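Local coordinates for sugar-binding transport ATP-binding protein (Pyrococcus horikoshii, PDB 1V43) that probably binds and hydrolyses ATP to power sugar uptake, as the ATPase subunit of an ABC transporter, at residues L60-E65 with K81-S86; T99-I104 with K120-A125; I249-V254 with E260-R265. One frame throughout, in Å; residues are numbered along the deposited sequence.

Interaction 1 of 3, residues L60-E65 with K81-S86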
loop_
_atom_site.group_PDB
_atom_site.type_symbol
_atom_site.label_atom_id
_atom_site.label_comp_id
_atom_site.label_asym_id
_atom_site.label_seq_id
_atom_site.Cartn_x
_atom_site.Cartn_y
_atom_site.Cartn_z
ATOM N N LEU A 60 30.358 -4.052 -10.328
ATOM C CA LEU A 60 30.181 -2.871 -11.159
ATOM C C LEU A 60 30.848 -1.709 -10.423
ATOM O O LEU A 60 31.138 -0.667 -10.997
ATOM C CB LEU A 60 28.694 -2.592 -11.346
ATOM C CG LEU A 60 27.961 -3.725 -12.055
ATOM C CD1 LEU A 60 26.475 -3.429 -12.102
ATOM C CD2 LEU A 60 28.533 -3.886 -13.450
ATOM N N GLU A 61 31.098 -1.921 -9.135
ATOM C CA GLU A 61 31.729 -0.915 -8.300
ATOM C C GLU A 61 32.731 -1.627 -7.406
ATOM O O GLU A 61 32.493 -2.770 -7.002
ATOM C CB GLU A 61 30.662 -0.213 -7.450
ATOM C CG GLU A 61 31.014 1.199 -7.062
ATOM C CD GLU A 61 29.839 2.142 -7.216
ATOM O OE1 GLU A 61 30.069 3.326 -7.546
ATOM O OE2 GLU A 61 28.688 1.710 -7.005
ATOM N N GLU A 62 33.851 -0.965 -7.117
ATOM C CA GLU A 62 34.871 -1.535 -6.246
ATOM C C GLU A 62 34.735 -0.890 -4.870
ATOM O O GLU A 62 34.298 0.258 -4.754
ATOM C CB GLU A 62 36.282 -1.261 -6.803
ATOM C CG GLU A 62 36.598 -1.987 -8.119
ATOM C CD GLU A 62 36.883 -3.468 -7.923
ATOM O OE1 GLU A 62 36.262 -4.091 -7.039
ATOM O OE2 GLU A 62 37.723 -4.014 -8.661
ATOM N N PRO A 63 35.090 -1.623 -3.807
ATOM C CA PRO A 63 35.004 -1.092 -2.446
ATOM C C PRO A 63 36.199 -0.160 -2.215
ATOM O O PRO A 63 37.198 -0.225 -2.936
ATOM C CB PRO A 63 35.130 -2.333 -1.565
ATOM C CG PRO A 63 34.955 -3.476 -2.492
ATOM C CD PRO A 63 35.530 -3.021 -3.780
ATOM N N THR A 64 36.082 0.688 -1.200
ATOM C CA THR A 64 37.133 1.621 -0.829
ATOM C C THR A 64 37.978 0.889 0.199
ATOM O O THR A 64 39.157 1.167 0.393
ATOM C CB THR A 64 36.528 2.895 -0.212
ATOM O OG1 THR A 64 35.819 3.628 -1.226
ATOM C CG2 THR A 64 37.615 3.767 0.387
ATOM N N GLU A 65 37.350 -0.080 0.841
ATOM C CA GLU A 65 37.998 -0.884 1.845
ATOM C C GLU A 65 37.168 -2.150 1.995
ATOM O O GLU A 65 35.977 -2.161 1.683
ATOM C CB GLU A 65 38.041 -0.119 3.169
ATOM C CG GLU A 65 39.002 -0.687 4.206
ATOM C CD GLU A 65 39.076 0.169 5.461
ATOM O OE1 GLU A 65 39.082 1.419 5.333
ATOM O OE2 GLU A 65 39.139 -0.406 6.571
ATOM N N LYS A 81 32.057 -10.507 -14.970
ATOM C CA LYS A 81 31.889 -11.742 -15.728
ATOM C C LYS A 81 32.525 -12.963 -15.074
ATOM O O LYS A 81 32.023 -14.070 -15.227
ATOM C CB LYS A 81 32.440 -11.581 -17.151
ATOM C CG LYS A 81 33.923 -11.267 -17.212
ATOM C CD LYS A 81 34.428 -11.225 -18.646
ATOM C CE LYS A 81 35.871 -10.759 -18.700
ATOM N NZ LYS A 81 35.966 -9.398 -18.112
ATOM N N ASP A 82 33.616 -12.783 -14.337
ATOM C CA ASP A 82 34.263 -13.936 -13.712
ATOM C C ASP A 82 33.719 -14.325 -12.349
ATOM O O ASP A 82 34.195 -15.280 -11.740
ATOM C CB ASP A 82 35.774 -13.710 -13.625
ATOM C CG ASP A 82 36.414 -13.591 -14.996
ATOM O OD1 ASP A 82 36.329 -14.566 -15.776
ATOM O OD2 ASP A 82 36.989 -12.527 -15.300
ATOM N N ARG A 83 32.709 -13.593 -11.886
ATOM C CA ARG A 83 32.092 -13.857 -10.589
ATOM C C ARG A 83 30.885 -14.811 -10.667
ATOM O O ARG A 83 30.385 -15.257 -9.636
ATOM C CB ARG A 83 31.643 -12.539 -9.940
ATOM C CG ARG A 83 32.772 -11.539 -9.686
ATOM C CD ARG A 83 32.285 -10.339 -8.910
ATOM N NE ARG A 83 33.304 -9.300 -8.829
ATOM C CZ ARG A 83 33.368 -8.367 -7.881
ATOM N NH1 ARG A 83 32.474 -8.326 -6.900
ATOM N NH2 ARG A 83 34.326 -7.454 -7.929
ATOM N N ASN A 84 30.420 -15.123 -11.876
ATOM C CA ASN A 84 29.274 -16.024 -12.031
ATOM C C ASN A 84 28.018 -15.483 -11.363
ATOM O O ASN A 84 27.430 -16.139 -10.510
ATOM C CB ASN A 84 29.579 -17.398 -11.436
ATOM C CG ASN A 84 30.622 -18.147 -12.223
ATOM O OD1 ASN A 84 30.597 -18.142 -13.458
ATOM N ND2 ASN A 84 31.548 -18.806 -11.520
ATOM N N ILE A 85 27.615 -14.287 -11.763
ATOM C CA ILE A 85 26.439 -13.637 -11.203
ATOM C C ILE A 85 25.509 -13.242 -12.332
ATOM O O ILE A 85 25.917 -13.190 -13.486
ATOM C CB ILE A 85 26.819 -12.331 -10.472
ATOM C CG1 ILE A 85 27.613 -11.444 -11.444
ATOM C CG2 ILE A 85 27.643 -12.634 -9.227
ATOM C CD1 ILE A 85 27.544 -9.964 -11.171
ATOM N N SER A 86 24.266 -12.948 -11.979
ATOM C CA SER A 86 23.281 -12.475 -12.928
ATOM C C SER A 86 22.494 -11.412 -12.165
ATOM O O SER A 86 22.148 -11.564 -10.985
ATOM C CB SER A 86 22.374 -13.618 -13.437
ATOM O OG SER A 86 21.709 -14.262 -12.375
HETATM O O HOH W 1 33.489 -5.219 -6.030
#
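Glu62 and Arg83 cross obliquely, with the carboxylate oxygen OE1 of Glu62 at the edge of the Arg83 guanidinium, in its plane and nearest NH2. The two flat groups are turned 49° from each other, and the ion pair is long, 4.0 Å from Glu62 OE1 to Arg83 NH2, so the attraction is probably weak and mostly through space. Glu62 reaches this place because its chain folds at the second torsion (chi2 -76°), and a carboxylate on so bendable a chain suits the role of countercharge. Arg83 does the opposite, running extended from CG to NE to span the distance to residues 60-65. A water lies beside the ion pair. It accepts from Arg83 NH2 at 3.0 Å and can donate to the backbone Glu61 O at 2.8 Å, linking the guanidinium to the main chain as well. Arginine suits the position because its several N-H groups can serve many acceptors: NE bonds to Leu78 O, and NH1 makes weak bonds to Ile57 O and Met56 O at the end of helix 50-58. The contact thus links the loop following the Walker A helix to the entry of strand 85-89, within the P-loop nucleotide-binding domain of ABC transporters.

Interaction 2 of 3, residues T99-I104 with K120-A125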
loop_
_atom_site.group_PDB
_atom_site.type_symbol
_atom_site.label_atom_id
_atom_site.label_comp_id
_atom_site.label_asym_id
_atom_site.label_seq_id
_atom_site.Cartn_x
_atom_site.Cartn_y
_atom_site.Cartn_z
ATOM N N THR A 99 12.980 -13.395 -30.071
ATOM C CA THR A 99 11.883 -14.226 -29.603
ATOM C C THR A 99 12.182 -14.570 -28.138
ATOM O O THR A 99 13.313 -14.409 -27.689
ATOM C CB THR A 99 11.792 -15.509 -30.440
ATOM O OG1 THR A 99 10.661 -16.273 -30.022
ATOM C CG2 THR A 99 13.034 -16.334 -30.283
ATOM N N VAL A 100 11.181 -15.012 -27.386
ATOM C CA VAL A 100 11.424 -15.369 -25.995
ATOM C C VAL A 100 12.620 -16.313 -25.957
ATOM O O VAL A 100 13.546 -16.121 -25.168
ATOM C CB VAL A 100 10.193 -16.049 -25.354
ATOM C CG1 VAL A 100 10.555 -16.596 -23.970
ATOM C CG2 VAL A 100 9.059 -15.047 -25.220
ATOM N N TYR A 101 12.620 -17.309 -26.838
ATOM C CA TYR A 101 13.720 -18.260 -26.883
ATOM C C TYR A 101 15.055 -17.544 -27.120
ATOM O O TYR A 101 16.080 -17.888 -26.516
ATOM C CB TYR A 101 13.494 -19.273 -28.010
ATOM C CG TYR A 101 14.537 -20.375 -28.081
ATOM C CD1 TYR A 101 14.264 -21.657 -27.594
ATOM C CD2 TYR A 101 15.792 -20.142 -28.655
ATOM C CE1 TYR A 101 15.215 -22.678 -27.683
ATOM C CE2 TYR A 101 16.761 -21.164 -28.743
ATOM C CZ TYR A 101 16.467 -22.421 -28.256
ATOM O OH TYR A 101 17.429 -23.418 -28.312
ATOM N N GLU A 102 15.043 -16.574 -28.027
ATOM C CA GLU A 102 16.247 -15.820 -28.354
ATOM C C GLU A 102 16.629 -14.873 -27.220
ATOM O O GLU A 102 17.808 -14.694 -26.914
ATOM C CB GLU A 102 16.047 -15.039 -29.659
ATOM C CG GLU A 102 16.192 -15.903 -30.903
ATOM C CD GLU A 102 17.580 -16.519 -31.020
ATOM O OE1 GLU A 102 18.560 -15.753 -31.141
ATOM O OE2 GLU A 102 17.696 -17.766 -30.992
ATOM N N ASN A 103 15.622 -14.271 -26.600
ATOM C CA ASN A 103 15.859 -13.374 -25.484
ATOM C C ASN A 103 16.610 -14.166 -24.406
ATOM O O ASN A 103 17.701 -13.783 -23.982
ATOM C CB ASN A 103 14.524 -12.863 -24.940
ATOM C CG ASN A 103 14.698 -11.805 -23.868
ATOM O OD1 ASN A 103 15.340 -12.043 -22.844
ATOM N ND2 ASN A 103 14.123 -10.631 -24.096
ATOM N N ILE A 104 16.040 -15.294 -23.994
ATOM C CA ILE A 104 16.664 -16.121 -22.962
ATOM C C ILE A 104 17.996 -16.708 -23.423
ATOM O O ILE A 104 18.884 -16.993 -22.608
ATOM C CB ILE A 104 15.733 -17.279 -22.537
ATOM C CG1 ILE A 104 14.410 -16.712 -22.026
ATOM C CG2 ILE A 104 16.406 -18.127 -21.452
ATOM C CD1 ILE A 104 13.360 -17.766 -21.674
ATOM N N LYS A 120 19.177 -26.832 -24.265
ATOM C CA LYS A 120 18.827 -27.546 -23.042
ATOM C C LYS A 120 18.523 -26.571 -21.896
ATOM O O LYS A 120 17.537 -26.741 -21.181
ATOM C CB LYS A 120 19.962 -28.474 -22.602
ATOM C CG LYS A 120 19.639 -29.224 -21.317
ATOM C CD LYS A 120 20.820 -30.010 -20.784
ATOM C CE LYS A 120 20.407 -30.864 -19.588
ATOM N NZ LYS A 120 19.835 -30.062 -18.468
ATOM N N ARG A 121 19.375 -25.560 -21.733
ATOM C CA ARG A 121 19.218 -24.554 -20.679
ATOM C C ARG A 121 17.966 -23.695 -20.871
ATOM O O ARG A 121 17.218 -23.459 -19.911
ATOM C CB ARG A 121 20.449 -23.645 -20.634
ATOM C CG ARG A 121 21.750 -24.381 -20.398
ATOM C CD ARG A 121 22.939 -23.505 -20.767
ATOM N NE ARG A 121 23.454 -22.738 -19.638
ATOM C CZ ARG A 121 24.073 -23.279 -18.592
ATOM N NH1 ARG A 121 24.253 -24.594 -18.531
ATOM N NH2 ARG A 121 24.516 -22.505 -17.610
ATOM N N VAL A 122 17.747 -23.217 -22.101
ATOM C CA VAL A 122 16.569 -22.400 -22.401
ATOM C C VAL A 122 15.302 -23.171 -22.034
ATOM O O VAL A 122 14.426 -22.632 -21.374
ATOM C CB VAL A 122 16.523 -21.976 -23.901
ATOM C CG1 VAL A 122 15.195 -21.298 -24.230
ATOM C CG2 VAL A 122 17.641 -21.001 -24.188
ATOM N N ARG A 123 15.228 -24.440 -22.433
ATOM C CA ARG A 123 14.080 -25.293 -22.120
ATOM C C ARG A 123 13.917 -25.403 -20.601
ATOM O O ARG A 123 12.810 -25.270 -20.067
ATOM C CB ARG A 123 14.272 -26.699 -22.710
ATOM C CG ARG A 123 14.053 -26.805 -24.230
ATOM C CD ARG A 123 14.483 -28.183 -24.777
ATOM N NE ARG A 123 14.179 -28.346 -26.198
ATOM C CZ ARG A 123 13.108 -28.979 -26.676
ATOM N NH1 ARG A 123 12.228 -29.526 -25.850
ATOM N NH2 ARG A 123 12.912 -29.061 -27.984
ATOM N N TRP A 124 15.030 -25.647 -19.910
ATOM C CA TRP A 124 15.029 -25.778 -18.450
ATOM C C TRP A 124 14.525 -24.487 -17.777
ATOM O O TRP A 124 13.628 -24.525 -16.943
ATOM C CB TRP A 124 16.451 -26.117 -17.982
ATOM C CG TRP A 124 16.720 -25.949 -16.496
ATOM C CD1 TRP A 124 16.394 -26.822 -15.490
ATOM C CD2 TRP A 124 17.425 -24.867 -15.874
ATOM N NE1 TRP A 124 16.860 -26.348 -14.279
ATOM C CE2 TRP A 124 17.496 -25.153 -14.485
ATOM C CE3 TRP A 124 18.009 -23.681 -16.354
ATOM C CZ2 TRP A 124 18.130 -24.297 -13.572
ATOM C CZ3 TRP A 124 18.638 -22.827 -15.440
ATOM C CH2 TRP A 124 18.694 -23.145 -14.066
ATOM N N ALA A 125 15.088 -23.348 -18.167
ATOM C CA ALA A 125 14.689 -22.071 -17.591
ATOM C C ALA A 125 13.242 -21.747 -17.928
ATOM O O ALA A 125 12.488 -21.297 -17.074
ATOM C CB ALA A 125 15.610 -20.946 -18.097
#
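Val122 lays its CG1 methyl over one face of the Tyr101 ring, a CH-pi contact with CG1 4.0 Å from the ring centroid and 29° off the ring normal. Val122 CG1 sits off centre, 3.5 Å from Tyr101 CD1. With CG anti to the backbone N (chi1 -176°), the Tyr101 side chain brings its ring end nearer to helix 115-128, crossing the valine at about a right angle. Purely apolar contacts continue beside it: Ile104 CG2 touches Val122 CG2 at 4.2 Å and reaches Ala125 CB at 4.5 Å. Beta-branched Val122 can therefore serve both partners, one methyl for each, while the small Ala125 lets its helix come near Ile104. These residues join helices 100-105 and 115-128 of the ABC ATPase's helical region, whose short segments have axes 10.0 Å apart and directions 108° from each other. Ile104 and Ala125 also both touch Ala153 of helix 147-156, which adds a third helix to the apolar cluster. The polar part of the tyrosine is served separately, its OH hydrogen-bonding to Asp119 OD1. Replacing Tyr101 by an alanine would probably leave Val122 CG1 without its ring and Asp119 without its hydroxyl mate. Asp119 also forms a salt bridge with Arg123 NE, through its other carboxylate oxygen.

Interaction 3 of 3, residues I249-V254 with E260-R265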
loop_
_atom_site.group_PDB
_atom_site.type_symbol
_atom_site.label_atom_id
_atom_site.label_comp_id
_atom_site.label_asym_id
_atom_site.label_seq_id
_atom_site.Cartn_x
_atom_site.Cartn_y
_atom_site.Cartn_z
ATOM N N ILE A 249 5.126 5.531 18.572
ATOM C CA ILE A 249 6.291 5.845 19.401
ATOM C C ILE A 249 5.945 7.016 20.327
ATOM O O ILE A 249 5.746 8.142 19.878
ATOM C CB ILE A 249 7.521 6.221 18.533
ATOM C CG1 ILE A 249 7.900 5.053 17.612
ATOM C CG2 ILE A 249 8.701 6.552 19.420
ATOM C CD1 ILE A 249 8.324 3.807 18.357
ATOM N N LEU A 250 5.866 6.738 21.623
ATOM C CA LEU A 250 5.525 7.770 22.594
ATOM C C LEU A 250 6.606 8.002 23.639
ATOM O O LEU A 250 7.117 7.066 24.243
ATOM C CB LEU A 250 4.217 7.412 23.307
ATOM C CG LEU A 250 2.982 7.237 22.429
ATOM C CD1 LEU A 250 1.752 7.076 23.311
ATOM C CD2 LEU A 250 2.832 8.432 21.515
ATOM N N GLU A 251 6.934 9.265 23.855
ATOM C CA GLU A 251 7.945 9.649 24.833
ATOM C C GLU A 251 7.368 9.525 26.241
ATOM O O GLU A 251 6.343 10.121 26.538
ATOM C CB GLU A 251 8.373 11.088 24.560
ATOM C CG GLU A 251 9.597 11.548 25.306
ATOM C CD GLU A 251 10.068 12.910 24.828
ATOM O OE1 GLU A 251 11.008 13.460 25.439
ATOM O OE2 GLU A 251 9.499 13.429 23.838
ATOM N N VAL A 252 8.007 8.741 27.105
ATOM C CA VAL A 252 7.513 8.584 28.470
ATOM C C VAL A 252 8.608 8.527 29.550
ATOM O O VAL A 252 9.797 8.407 29.246
ATOM C CB VAL A 252 6.629 7.324 28.606
ATOM C CG1 VAL A 252 5.467 7.398 27.624
ATOM C CG2 VAL A 252 7.455 6.072 28.387
ATOM N N SER A 253 8.188 8.621 30.811
ATOM C CA SER A 253 9.106 8.572 31.946
ATOM C C SER A 253 8.833 7.313 32.759
ATOM O O SER A 253 7.677 6.937 32.950
ATOM C CB SER A 253 8.923 9.808 32.827
ATOM O OG SER A 253 9.281 10.982 32.121
ATOM N N VAL A 254 9.897 6.672 33.233
ATOM C CA VAL A 254 9.786 5.438 34.010
ATOM C C VAL A 254 9.647 5.697 35.513
ATOM O O VAL A 254 10.388 6.501 36.076
ATOM C CB VAL A 254 11.026 4.543 33.786
ATOM C CG1 VAL A 254 10.813 3.184 34.431
ATOM C CG2 VAL A 254 11.304 4.396 32.294
ATOM N N GLU A 260 4.602 6.839 32.301
ATOM C CA GLU A 260 3.656 7.934 32.252
ATOM C C GLU A 260 4.096 8.896 31.162
ATOM O O GLU A 260 5.275 9.241 31.056
ATOM C CB GLU A 260 3.571 8.630 33.618
ATOM C CG GLU A 260 4.689 9.605 33.936
ATOM C CD GLU A 260 4.461 10.962 33.301
ATOM O OE1 GLU A 260 3.357 11.524 33.488
ATOM O OE2 GLU A 260 5.382 11.468 32.622
ATOM N N GLY A 261 3.141 9.292 30.329
ATOM C CA GLY A 261 3.431 10.207 29.243
ATOM C C GLY A 261 2.602 11.468 29.371
ATOM O O GLY A 261 2.035 11.741 30.431
ATOM N N ARG A 262 2.518 12.232 28.290
ATOM C CA ARG A 262 1.764 13.476 28.298
ATOM C C ARG A 262 0.259 13.247 28.415
ATOM O O ARG A 262 -0.466 13.338 27.422
ATOM C CB ARG A 262 2.060 14.272 27.027
ATOM C CG ARG A 262 3.538 14.450 26.734
ATOM C CD ARG A 262 3.732 15.042 25.349
ATOM N NE ARG A 262 5.084 14.826 24.839
ATOM C CZ ARG A 262 5.472 15.119 23.602
ATOM N NH1 ARG A 262 4.609 15.646 22.739
ATOM N NH2 ARG A 262 6.721 14.881 23.220
ATOM N N GLY A 263 -0.202 12.943 29.628
ATOM C CA GLY A 263 -1.623 12.737 29.851
ATOM C C GLY A 263 -2.110 11.313 30.042
ATOM O O GLY A 263 -3.260 11.013 29.730
ATOM N N PHE A 264 -1.256 10.432 30.551
ATOM C CA PHE A 264 -1.655 9.042 30.777
ATOM C C PHE A 264 -0.543 8.264 31.463
ATOM O O PHE A 264 0.601 8.715 31.505
ATOM C CB PHE A 264 -2.016 8.360 29.445
ATOM C CG PHE A 264 -0.824 8.047 28.568
ATOM C CD1 PHE A 264 -0.022 6.932 28.824
ATOM C CD2 PHE A 264 -0.484 8.884 27.512
ATOM C CE1 PHE A 264 1.099 6.659 28.044
ATOM C CE2 PHE A 264 0.639 8.622 26.721
ATOM C CZ PHE A 264 1.433 7.505 26.991
ATOM N N ARG A 265 -0.890 7.095 31.997
ATOM C CA ARG A 265 0.077 6.228 32.661
ATOM C C ARG A 265 -0.233 4.788 32.294
ATOM O O ARG A 265 -1.375 4.445 32.001
ATOM C CB ARG A 265 0.017 6.381 34.189
ATOM C CG ARG A 265 -1.187 5.719 34.868
ATOM C CD ARG A 265 -0.991 5.616 36.388
ATOM N NE ARG A 265 -0.058 4.553 36.767
ATOM C CZ ARG A 265 0.427 4.377 37.996
ATOM N NH1 ARG A 265 0.077 5.195 38.979
ATOM N NH2 ARG A 265 1.260 3.372 38.250
#
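With CG between its backbone N and carbonyl carbon (chi1 73°), Phe264 turns its ring back towards Leu250 and Val252. Leu250, on strand 248-255 two strands away, meets it with CG lying beside the backbone N (chi1 -59°), and its CD1 comes to 3.7 Å from Phe264 CZ. Val252 CG1 lies 4.1 Å from Phe264 CZ, and both methyls approach the ring obliquely. The outer end of the broad aromatic ring thus meets two aliphatic chains. Gly261 N lies over the centre of one ring face, and a side chain on Gly261 would run into Phe264 CZ and crowd Val252 CG1, so glycine suits the place. The backbones are joined by the antiparallel hydrogen-bonded pair Ser253 and Glu260: Ser253 N donates to Glu260 O at 3.0 Å, nearly straight at 168°, and Glu260 N to Ser253 O at 3.1 Å. Farther along, the extended Arg262 offers NH2 to Glu251 OE2 at 3.2 Å. The oxygen lies in the guanidinium plane, but the donor stands above the carboxylate plane. Lys365 takes Glu251 OE1, so two cations share this acid. The type II turn from Gly261 to Phe264 links strands 258-261 and 264-267 at one margin of the sheet of the MalK OB-fold domain; strand 283-288 pairs with 248-255 on its other side, and Leu250 reaches Val335 of strand 333-340.

How the interactions relate
The three contacts follow one another along the chain, each closing before the next opens. Interactions 1 and 2 belong to the ABC ATPase region: their centres are about 26 Å apart and their nearest atoms about 9 Å, without touching. Strand 85-89, which interaction 1 enters, is followed in the chain by helix 100-105 of interaction 2, so a loop contact beside the nucleotide-binding core leads on to helix packing. Interaction 3 lies in the OB-fold region, on the opposite side of the chain's centre, its own centre about 49 Å from that of interaction 1 and about 61 Å from that of interaction 2. The contacts thus belong to two distinct parts of the protein, the ATPase and the all-beta C-terminal region.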